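Local coordinates for protein glucose-6-phosphate isomerase (Chlamydia trachomatis D/UW-3/CX, PDB 6OTU) that catalyses the reversible isomerization of glucose-6-phosphate to fructose-6-phosphate, at residues L349-R363 / F480-Q494. Residues are numbered along the deposited sequence; the frame is centred on the assembly and turned at random.
Sequences LQQCGMESNGKSISR and FAFQGFCWGINSFDQ. With G6Q (glucose-6-phosphate), chain E.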
ATOM      1  N   LEU A 349       9.475  -0.150   3.078  1.00 33.93           N
ATOM      2  CA  LEU A 349       9.511  -0.186   4.537  1.00 33.37           C
ATOM      3  C   LEU A 349       8.663  -1.335   5.065  1.00 36.54           C
ATOM      4  O   LEU A 349       9.049  -2.029   6.015  1.00 32.90           O
ATOM      5  CB  LEU A 349       9.005   1.138   5.106  1.00 30.65           C
ATOM      6  CG  LEU A 349       9.808   2.388   4.774  1.00 33.83           C
ATOM      7  CD1 LEU A 349       9.194   3.627   5.424  1.00 31.18           C
ATOM      8  CD2 LEU A 349      11.246   2.179   5.233  1.00 27.95           C
ATOM      9  N   GLN A 350       7.487  -1.531   4.466  1.00 33.19           N
ATOM     10  CA  GLN A 350       6.601  -2.610   4.880  1.00 30.71           C
ATOM     11  C   GLN A 350       7.302  -3.966   4.790  1.00 36.42           C
ATOM     12  O   GLN A 350       7.165  -4.803   5.693  1.00 34.59           O
ATOM     13  CB  GLN A 350       5.341  -2.562   4.017  1.00 27.50           C
ATOM     14  CG  GLN A 350       4.371  -3.698   4.160  1.00 28.49           C
ATOM     15  CD  GLN A 350       3.228  -3.526   3.175  1.00 32.92           C
ATOM     16  OE1 GLN A 350       3.408  -3.752   1.983  1.00 33.04           O
ATOM     17  NE2 GLN A 350       2.067  -3.066   3.654  1.00 27.51           N
ATOM     18  N   GLN A 351       8.078  -4.197   3.723  1.00 27.73           N
ATOM     19  CA  GLN A 351       8.858  -5.431   3.654  1.00 33.77           C
ATOM     20  C   GLN A 351       9.949  -5.449   4.718  1.00 37.63           C
ATOM     21  O   GLN A 351      10.143  -6.449   5.420  1.00 32.39           O
ATOM     22  CB  GLN A 351       9.491  -5.607   2.275  1.00 36.76           C
ATOM     23  CG  GLN A 351      10.628  -6.637   2.327  1.00 39.23           C
ATOM     24  CD  GLN A 351      11.164  -7.039   0.974  1.00 46.69           C
ATOM     25  OE1 GLN A 351      11.330  -6.203   0.089  1.00 47.95           O
ATOM     26  NE2 GLN A 351      11.445  -8.336   0.805  1.00 45.56           N
ATOM     27  N   CYS A 352      10.664  -4.337   4.857  1.00 36.08           N
ATOM     28  CA  CYS A 352      11.865  -4.346   5.674  1.00 35.01           C
ATOM     29  C   CYS A 352      11.516  -4.532   7.145  1.00 35.87           C
ATOM     30  O   CYS A 352      12.172  -5.301   7.855  1.00 38.50           O
ATOM     31  CB  CYS A 352      12.648  -3.060   5.427  1.00 36.40           C
ATOM     32  SG  CYS A 352      14.239  -2.977   6.347  1.00 37.91           S
ATOM     33  N   GLY A 353      10.443  -3.886   7.601  1.00 41.62           N
ATOM     34  CA  GLY A 353       9.988  -4.010   8.975  1.00 27.93           C
ATOM     35  C   GLY A 353       9.236  -5.292   9.270  1.00 30.25           C
ATOM     36  O   GLY A 353       9.539  -5.963  10.255  1.00 33.69           O
ATOM     37  N   MET A 354       8.261  -5.655   8.428  1.00 30.66           N
ATOM     38  CA  MET A 354       7.442  -6.835   8.714  1.00 31.42           C
ATOM     39  C   MET A 354       8.188  -8.136   8.436  1.00 37.62           C
ATOM     40  O   MET A 354       7.975  -9.137   9.132  1.00 40.37           O
ATOM     41  CB  MET A 354       6.146  -6.790   7.910  1.00 27.79           C
ATOM     42  CG  MET A 354       5.283  -5.584   8.272  1.00 27.62           C
ATOM     43  SD  MET A 354       3.687  -5.578   7.454  1.00 34.91           S
ATOM     44  CE  MET A 354       2.877  -6.902   8.323  1.00 27.67           C
ATOM     45  N   GLU A 355       9.034  -8.169   7.404  1.00 32.84           N
ATOM     46  CA  GLU A 355       9.814  -9.383   7.178  1.00 31.35           C
ATOM     47  C   GLU A 355      10.900  -9.556   8.242  1.00 34.41           C
ATOM     48  O   GLU A 355      11.193 -10.684   8.664  1.00 29.91           O
ATOM     49  CB  GLU A 355      10.425  -9.374   5.779  1.00 28.54           C
ATOM     50  CG  GLU A 355      10.680 -10.756   5.238  1.00 36.62           C
ATOM     51  CD  GLU A 355      11.596 -10.740   4.062  1.00 42.71           C
ATOM     52  OE1 GLU A 355      11.974 -11.831   3.612  1.00 45.79           O
ATOM     53  OE2 GLU A 355      11.946  -9.640   3.585  1.00 49.99           O
ATOM     54  N   SER A 356      11.511  -8.454   8.689  1.00 28.62           N
ATOM     55  CA  SER A 356      12.534  -8.560   9.727  1.00 32.03           C
ATOM     56  C   SER A 356      11.922  -8.958  11.061  1.00 33.05           C
ATOM     57  O   SER A 356      12.388  -9.893  11.718  1.00 33.70           O
ATOM     58  CB  SER A 356      13.291  -7.238   9.884  1.00 30.71           C
ATOM     59  OG  SER A 356      14.025  -6.910   8.721  1.00 38.22           O
ATOM     60  N   ASN A 357      10.871  -8.264  11.480  1.00 31.92           N
ATOM     61  CA  ASN A 357      10.415  -8.377  12.853  1.00 32.40           C
ATOM     62  C   ASN A 357       9.089  -9.106  12.968  1.00 31.70           C
ATOM     63  O   ASN A 357       8.526  -9.182  14.068  1.00 33.14           O
ATOM     64  CB  ASN A 357      10.377  -6.983  13.492  1.00 28.73           C
ATOM     65  CG  ASN A 357      11.778  -6.385  13.607  1.00 31.69           C
ATOM     66  OD1 ASN A 357      12.748  -7.136  13.731  1.00 35.93           O
ATOM     67  ND2 ASN A 357      11.900  -5.053  13.551  1.00 28.78           N
ATOM     68  N   GLY A 358       8.604  -9.699  11.877  1.00 33.98           N
ATOM     69  CA  GLY A 358       7.423 -10.538  11.963  1.00 28.73           C
ATOM     70  C   GLY A 358       7.767 -11.910  12.505  1.00 33.18           C
ATOM     71  O   GLY A 358       7.715 -12.904  11.781  1.00 29.26           O
ATOM     72  N   LYS A 359       8.134 -11.971  13.782  1.00 32.92           N
ATOM     73  CA  LYS A 359       8.692 -13.173  14.384  1.00 32.65           C
ATOM     74  C   LYS A 359       7.993 -13.443  15.703  1.00 29.96           C
ATOM     75  O   LYS A 359       7.421 -12.536  16.315  1.00 32.18           O
ATOM     76  CB  LYS A 359      10.195 -13.035  14.621  1.00 30.00           C
ATOM     77  CG  LYS A 359      10.975 -12.600  13.394  1.00 37.78           C
ATOM     78  CD  LYS A 359      11.068 -13.748  12.383  1.00 34.96           C
ATOM     79  CE  LYS A 359      11.610 -13.268  11.049  1.00 32.49           C
ATOM     80  NZ  LYS A 359      12.959 -12.676  11.189  1.00 29.92           N
ATOM     81  N   SER A 360       8.033 -14.703  16.134  1.00 30.38           N
ATOM     82  CA  SER A 360       7.369 -15.045  17.385  1.00 38.73           C
ATOM     83  C   SER A 360       8.188 -16.044  18.198  1.00 36.90           C
ATOM     84  O   SER A 360       7.632 -16.787  19.008  1.00 38.10           O
ATOM     85  CB  SER A 360       5.953 -15.576  17.130  1.00 33.07           C
ATOM     86  OG  SER A 360       5.964 -16.512  16.079  1.00 36.88           O
ATOM     87  N   ILE A 361       9.511 -16.058  17.996  1.00 32.65           N
ATOM     88  CA  ILE A 361      10.462 -16.752  18.861  1.00 35.55           C
ATOM     89  C   ILE A 361      11.674 -15.848  19.070  1.00 34.35           C
ATOM     90  O   ILE A 361      12.030 -15.048  18.197  1.00 34.34           O
ATOM     91  CB  ILE A 361      10.909 -18.117  18.286  1.00 37.84           C
ATOM     92  CG1 ILE A 361      11.475 -17.935  16.883  1.00 36.75           C
ATOM     93  CG2 ILE A 361       9.771 -19.113  18.303  1.00 42.18           C
ATOM     94  CD1 ILE A 361      12.954 -18.112  16.841  1.00 49.46           C
ATOM     95  N   SER A 362      12.312 -15.989  20.238  1.00 34.76           N
ATOM     96  CA  SER A 362      13.495 -15.219  20.622  1.00 32.59           C
ATOM     97  C   SER A 362      14.767 -15.804  19.999  1.00 37.79           C
ATOM     98  O   SER A 362      14.801 -16.953  19.548  1.00 37.07           O
ATOM     99  CB  SER A 362      13.654 -15.207  22.146  1.00 33.09           C
ATOM    100  OG  SER A 362      14.095 -16.469  22.639  1.00 33.74           O
ATOM    101  N   ARG A 363      15.844 -15.005  20.016  1.00 41.44           N
ATOM    102  CA  ARG A 363      17.151 -15.497  19.572  1.00 39.44           C
ATOM    103  C   ARG A 363      17.624 -16.683  20.401  1.00 41.19           C
ATOM    104  O   ARG A 363      18.548 -17.386  19.980  1.00 50.22           O
ATOM    105  CB  ARG A 363      18.202 -14.386  19.622  1.00 44.53           C
ATOM    106  CG  ARG A 363      18.048 -13.325  18.528  1.00 52.89           C
ATOM    107  CD  ARG A 363      18.997 -12.129  18.715  1.00 55.83           C
ATOM    108  NE  ARG A 363      18.801 -11.441  19.993  1.00 58.77           N
ATOM    109  CZ  ARG A 363      19.401 -10.306  20.340  1.00 59.97           C
ATOM    110  NH1 ARG A 363      20.241  -9.716  19.501  1.00 54.83           N
ATOM    111  NH2 ARG A 363      19.161  -9.758  21.529  1.00 65.11           N
ATOM    112  N   PHE A 480      14.340  -0.586  12.582  1.00 36.99           N
ATOM    113  CA  PHE A 480      13.827  -1.947  12.704  1.00 35.70           C
ATOM    114  C   PHE A 480      14.822  -2.845  13.431  1.00 39.01           C
ATOM    115  O   PHE A 480      14.423  -3.704  14.229  1.00 35.94           O
ATOM    116  CB  PHE A 480      13.486  -2.491  11.315  1.00 29.00           C
ATOM    117  CG  PHE A 480      12.429  -1.682  10.602  1.00 30.02           C
ATOM    118  CD1 PHE A 480      11.282  -1.276  11.266  1.00 33.12           C
ATOM    119  CD2 PHE A 480      12.582  -1.321   9.274  1.00 33.60           C
ATOM    120  CE1 PHE A 480      10.301  -0.518  10.614  1.00 37.39           C
ATOM    121  CE2 PHE A 480      11.601  -0.567   8.616  1.00 35.78           C
ATOM    122  CZ  PHE A 480      10.470  -0.171   9.282  1.00 30.97           C
ATOM    123  N   ALA A 481      16.122  -2.642  13.184  1.00 29.89           N
ATOM    124  CA  ALA A 481      17.150  -3.382  13.911  1.00 31.17           C
ATOM    125  C   ALA A 481      17.085  -3.102  15.407  1.00 30.63           C
ATOM    126  O   ALA A 481      17.202  -4.021  16.227  1.00 33.43           O
ATOM    127  CB  ALA A 481      18.542  -3.032  13.364  1.00 32.34           C
ATOM    128  N   PHE A 482      16.921  -1.828  15.784  1.00 31.55           N
ATOM    129  CA  PHE A 482      16.838  -1.500  17.200  1.00 36.43           C
ATOM    130  C   PHE A 482      15.598  -2.138  17.821  1.00 38.66           C
ATOM    131  O   PHE A 482      15.655  -2.646  18.947  1.00 36.95           O
ATOM    132  CB  PHE A 482      16.844   0.016  17.405  1.00 31.20           C
ATOM    133  CG  PHE A 482      18.232   0.646  17.444  1.00 38.56           C
ATOM    134  CD1 PHE A 482      19.229   0.133  18.261  1.00 36.89           C
ATOM    135  CD2 PHE A 482      18.517   1.778  16.678  1.00 31.66           C
ATOM    136  CE1 PHE A 482      20.492   0.716  18.310  1.00 32.64           C
ATOM    137  CE2 PHE A 482      19.781   2.369  16.725  1.00 43.64           C
ATOM    138  CZ  PHE A 482      20.765   1.838  17.542  1.00 42.32           C
ATOM    139  N   GLN A 483      14.479  -2.153  17.091  1.00 30.49           N
ATOM    140  CA  GLN A 483      13.281  -2.800  17.631  1.00 35.17           C
ATOM    141  C   GLN A 483      13.508  -4.302  17.806  1.00 36.29           C
ATOM    142  O   GLN A 483      13.145  -4.874  18.841  1.00 31.01           O
ATOM    143  CB  GLN A 483      12.068  -2.516  16.737  1.00 29.96           C
ATOM    144  CG  GLN A 483      11.728  -1.032  16.629  1.00 29.85           C
ATOM    145  CD  GLN A 483      10.364  -0.730  16.024  1.00 45.74           C
ATOM    146  OE1 GLN A 483       9.682   0.208  16.455  1.00 44.28           O
ATOM    147  NE2 GLN A 483       9.964  -1.502  15.023  1.00 29.15           N
ATOM    148  N   GLY A 484      14.131  -4.950  16.821  1.00 30.54           N
ATOM    149  CA  GLY A 484      14.463  -6.358  16.979  1.00 30.86           C
ATOM    150  C   GLY A 484      15.408  -6.613  18.144  1.00 39.18           C
ATOM    151  O   GLY A 484      15.230  -7.580  18.892  1.00 36.47           O
ATOM    152  N   PHE A 485      16.436  -5.755  18.308  1.00 36.31           N
ATOM    153  CA  PHE A 485      17.373  -5.899  19.427  1.00 32.18           C
ATOM    154  C   PHE A 485      16.658  -5.758  20.759  1.00 35.24           C
ATOM    155  O   PHE A 485      16.997  -6.438  21.739  1.00 34.59           O
ATOM    156  CB  PHE A 485      18.488  -4.849  19.349  1.00 32.30           C
ATOM    157  CG  PHE A 485      19.405  -5.006  18.175  1.00 37.50           C
ATOM    158  CD1 PHE A 485      19.682  -6.256  17.656  1.00 33.08           C
ATOM    159  CD2 PHE A 485      20.008  -3.895  17.603  1.00 38.42           C
ATOM    160  CE1 PHE A 485      20.534  -6.399  16.582  1.00 33.00           C
ATOM    161  CE2 PHE A 485      20.859  -4.029  16.524  1.00 35.13           C
ATOM    162  CZ  PHE A 485      21.126  -5.287  16.011  1.00 33.09           C
ATOM    163  N   CYS A 486      15.664  -4.874  20.804  1.00 33.32           N
ATOM    164  CA  CYS A 486      14.911  -4.647  22.027  1.00 35.94           C
ATOM    165  C   CYS A 486      13.995  -5.838  22.326  1.00 40.70           C
ATOM    166  O   CYS A 486      14.013  -6.378  23.441  1.00 35.69           O
ATOM    167  CB  CYS A 486      14.116  -3.349  21.900  1.00 32.26           C
ATOM    168  SG  CYS A 486      13.247  -2.867  23.387  1.00 34.51           S
ATOM    169  N   TRP A 487      13.207  -6.270  21.332  1.00 32.18           N
ATOM    170  CA  TRP A 487      12.394  -7.479  21.468  1.00 37.31           C
ATOM    171  C   TRP A 487      13.232  -8.733  21.720  1.00 41.10           C
ATOM    172  O   TRP A 487      12.731  -9.695  22.316  1.00 45.39           O
ATOM    173  CB  TRP A 487      11.537  -7.664  20.216  1.00 36.32           C
ATOM    174  CG  TRP A 487      10.451  -6.645  20.145  1.00 31.43           C
ATOM    175  CD1 TRP A 487       9.759  -6.124  21.201  1.00 36.88           C
ATOM    176  CD2 TRP A 487       9.953  -5.990  18.976  1.00 33.61           C
ATOM    177  NE1 TRP A 487       8.852  -5.199  20.764  1.00 31.29           N
ATOM    178  CE2 TRP A 487       8.946  -5.093  19.402  1.00 34.95           C
ATOM    179  CE3 TRP A 487      10.243  -6.086  17.607  1.00 30.40           C
ATOM    180  CZ2 TRP A 487       8.225  -4.294  18.510  1.00 30.25           C
ATOM    181  CZ3 TRP A 487       9.539  -5.292  16.725  1.00 29.92           C
ATOM    182  CH2 TRP A 487       8.538  -4.403  17.179  1.00 32.22           C
ATOM    183  N   GLY A 488      14.495  -8.750  21.289  1.00 35.52           N
ATOM    184  CA  GLY A 488      15.306  -9.946  21.424  1.00 33.43           C
ATOM    185  C   GLY A 488      15.012 -11.028  20.406  1.00 37.32           C
ATOM    186  O   GLY A 488      15.202 -12.210  20.699  1.00 33.92           O
ATOM    187  N   ILE A 489      14.557 -10.657  19.216  1.00 32.71           N
ATOM    188  CA  ILE A 489      14.246 -11.602  18.165  1.00 39.65           C
ATOM    189  C   ILE A 489      15.357 -11.548  17.125  1.00 37.00           C
ATOM    190  O   ILE A 489      16.233 -10.690  17.168  1.00 36.08           O
ATOM    191  CB  ILE A 489      12.865 -11.305  17.524  1.00 32.17           C
ATOM    192  CG1 ILE A 489      12.890  -9.904  16.900  1.00 31.50           C
ATOM    193  CG2 ILE A 489      11.776 -11.415  18.558  1.00 32.41           C
ATOM    194  CD1 ILE A 489      11.664  -9.538  16.075  1.00 35.65           C
ATOM    195  N   ASN A 490      15.326 -12.478  16.169  1.00 32.63           N
ATOM    196  CA  ASN A 490      16.286 -12.463  15.064  1.00 36.04           C
ATOM    197  C   ASN A 490      15.653 -11.713  13.898  1.00 40.87           C
ATOM    198  O   ASN A 490      14.793 -12.244  13.181  1.00 31.84           O
ATOM    199  CB  ASN A 490      16.717 -13.874  14.675  1.00 33.17           C
ATOM    200  CG  ASN A 490      17.695 -13.886  13.487  1.00 40.29           C
ATOM    201  OD1 ASN A 490      18.177 -12.838  13.057  1.00 32.73           O
ATOM    202  ND2 ASN A 490      17.977 -15.085  12.947  1.00 33.74           N
ATOM    203  N   SER A 491      16.088 -10.466  13.705  1.00 33.30           N
ATOM    204  CA  SER A 491      15.536  -9.638  12.639  1.00 31.86           C
ATOM    205  C   SER A 491      16.018 -10.038  11.250  1.00 32.12           C
ATOM    206  O   SER A 491      15.550  -9.450  10.278  1.00 37.38           O
ATOM    207  CB  SER A 491      15.900  -8.163  12.866  1.00 35.19           C
ATOM    208  OG  SER A 491      15.414  -7.659  14.098  1.00 33.38           O
ATOM    209  N   PHE A 492      16.949 -10.982  11.108  1.00 34.21           N
ATOM    210  CA  PHE A 492      17.711 -11.052   9.873  1.00 35.21           C
ATOM    211  C   PHE A 492      17.560 -12.357   9.111  1.00 32.01           C
ATOM    212  O   PHE A 492      18.238 -12.533   8.091  1.00 37.26           O
ATOM    213  CB  PHE A 492      19.194 -10.759  10.167  1.00 36.54           C
ATOM    214  CG  PHE A 492      19.396  -9.487  10.942  1.00 33.78           C
ATOM    215  CD1 PHE A 492      19.131  -8.245  10.350  1.00 33.07           C
ATOM    216  CD2 PHE A 492      19.795  -9.524  12.275  1.00 33.83           C
ATOM    217  CE1 PHE A 492      19.289  -7.059  11.070  1.00 37.21           C
ATOM    218  CE2 PHE A 492      19.946  -8.340  13.010  1.00 40.37           C
ATOM    219  CZ  PHE A 492      19.692  -7.104  12.409  1.00 31.49           C
ATOM    220  N   ASP A 493      16.686 -13.262   9.539  1.00 39.67           N
ATOM    221  CA  ASP A 493      16.304 -14.390   8.697  1.00 32.70           C
ATOM    222  C   ASP A 493      14.821 -14.276   8.331  1.00 33.24           C
ATOM    223  O   ASP A 493      14.151 -13.274   8.624  1.00 38.59           O
ATOM    224  CB  ASP A 493      16.653 -15.731   9.371  1.00 33.51           C
ATOM    225  CG  ASP A 493      15.931 -15.941  10.691  1.00 44.58           C
ATOM    226  OD1 ASP A 493      15.211 -15.010  11.147  1.00 42.00           O
ATOM    227  OD2 ASP A 493      16.103 -17.043  11.271  1.00 34.30           O
ATOM    228  N   GLN A 494      14.306 -15.305   7.655  1.00 35.20           N
ATOM    229  CA  GLN A 494      12.960 -15.209   7.097  1.00 35.38           C
ATOM    230  C   GLN A 494      12.431 -16.595   6.749  1.00 37.04           C
ATOM    231  O   GLN A 494      12.202 -16.920   5.582  1.00 36.61           O
ATOM    232  CB  GLN A 494      12.946 -14.265   5.884  1.00 32.12           C
ATOM    233  CG  GLN A 494      13.948 -14.560   4.764  1.00 32.50           C
ATOM    234  CD  GLN A 494      15.377 -14.167   5.075  1.00 38.37           C
ATOM    235  OE1 GLN A 494      15.649 -13.069   5.559  1.00 33.94           O
ATOM    236  NE2 GLN A 494      16.310 -15.079   4.801  1.00 40.12           N
TER
HETATM  237  C1  G6Q E 604      14.800 -10.535   1.545  1.00 50.79           C
HETATM  238  C2  G6Q E 604      13.989 -11.818   1.344  1.00 54.40           C
HETATM  239  C3  G6Q E 604      13.327 -11.921  -0.025  1.00 43.73           C
HETATM  240  C4  G6Q E 604      14.312 -12.150  -1.178  1.00 33.23           C
HETATM  241  C5  G6Q E 604      13.587 -12.592  -2.450  1.00 32.86           C
HETATM  242  C6  G6Q E 604      14.504 -12.649  -3.648  1.00 30.57           C
HETATM  243  O1  G6Q E 604      15.470 -10.415   2.516  1.00 45.79           O
HETATM  244  O2  G6Q E 604      14.797 -12.967   1.566  1.00 65.05           O
HETATM  245  O3  G6Q E 604      12.567 -10.739  -0.286  1.00 43.87           O
HETATM  246  O4  G6Q E 604      15.036 -10.953  -1.453  1.00 28.98           O
HETATM  247  O5  G6Q E 604      12.978 -13.866  -2.218  1.00 33.71           O
HETATM  248  O6  G6Q E 604      15.607 -13.539  -3.322  1.00 37.13           O
HETATM  249  P   G6Q E 604      16.872 -13.643  -4.324  1.00 39.08           P
HETATM  250  O1P G6Q E 604      17.518 -12.268  -4.352  1.00 36.08           O
HETATM  251  O2P G6Q E 604      17.765 -14.700  -3.686  1.00 46.74           O
HETATM  252  O3P G6Q E 604      16.330 -14.063  -5.675  1.00 36.59           O
HETATM  253  O   HOH W   1      13.317 -14.370  15.895  1.00 29.17           O
HETATM  254  O   HOH W   2      17.318 -12.468  22.926  1.00 48.60           O
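Asn357 holds CG beside its own backbone N and anti to the carbonyl carbon (chi1 -65°), which carries the amide toward helix 480-487, while Lys359, bent at chi2 and again at chi4, folds its ammonium in among the carbonyls of residues 490-493. The Asn357 amide is gripped at both ends: OD1 accepts, in its carbonyl plane, from Ser491 OG at 2.7 Å, and ND2 donates almost straight to Phe480 O at 2.9 Å, a carbonyl whose other face takes the helical bond from Gly484 N. This fixes the amide's rotation, and Asn357 CB lies at the Trp487 ring edge. Lys359 NZ donates to Asn490 O (2.7 Å), Asp493 O and Ser356 O, besides its salt bridge to Asp493 OD1 at 3.2 Å; Asp493 OD2 turns to Asn447 of the second subunit. Phe480 lays one ring face on Gly353, CA 3.5 Å from the centroid in a CH-pi contact. Farther along, Arg363 N bonds Gly488 O. Beside the substrate, Gln494 CB lies 3.5 Å from OE1 of Glu355, the probable proton donor, and the same Glu355 OE1 is 3.0 Å from glucose-6-phosphate C2. Helix 349-357, packed at 16° to helix 480-487, and the loop ending in Gln494 thus line one side of the phosphoglucose isomerase substrate pocket.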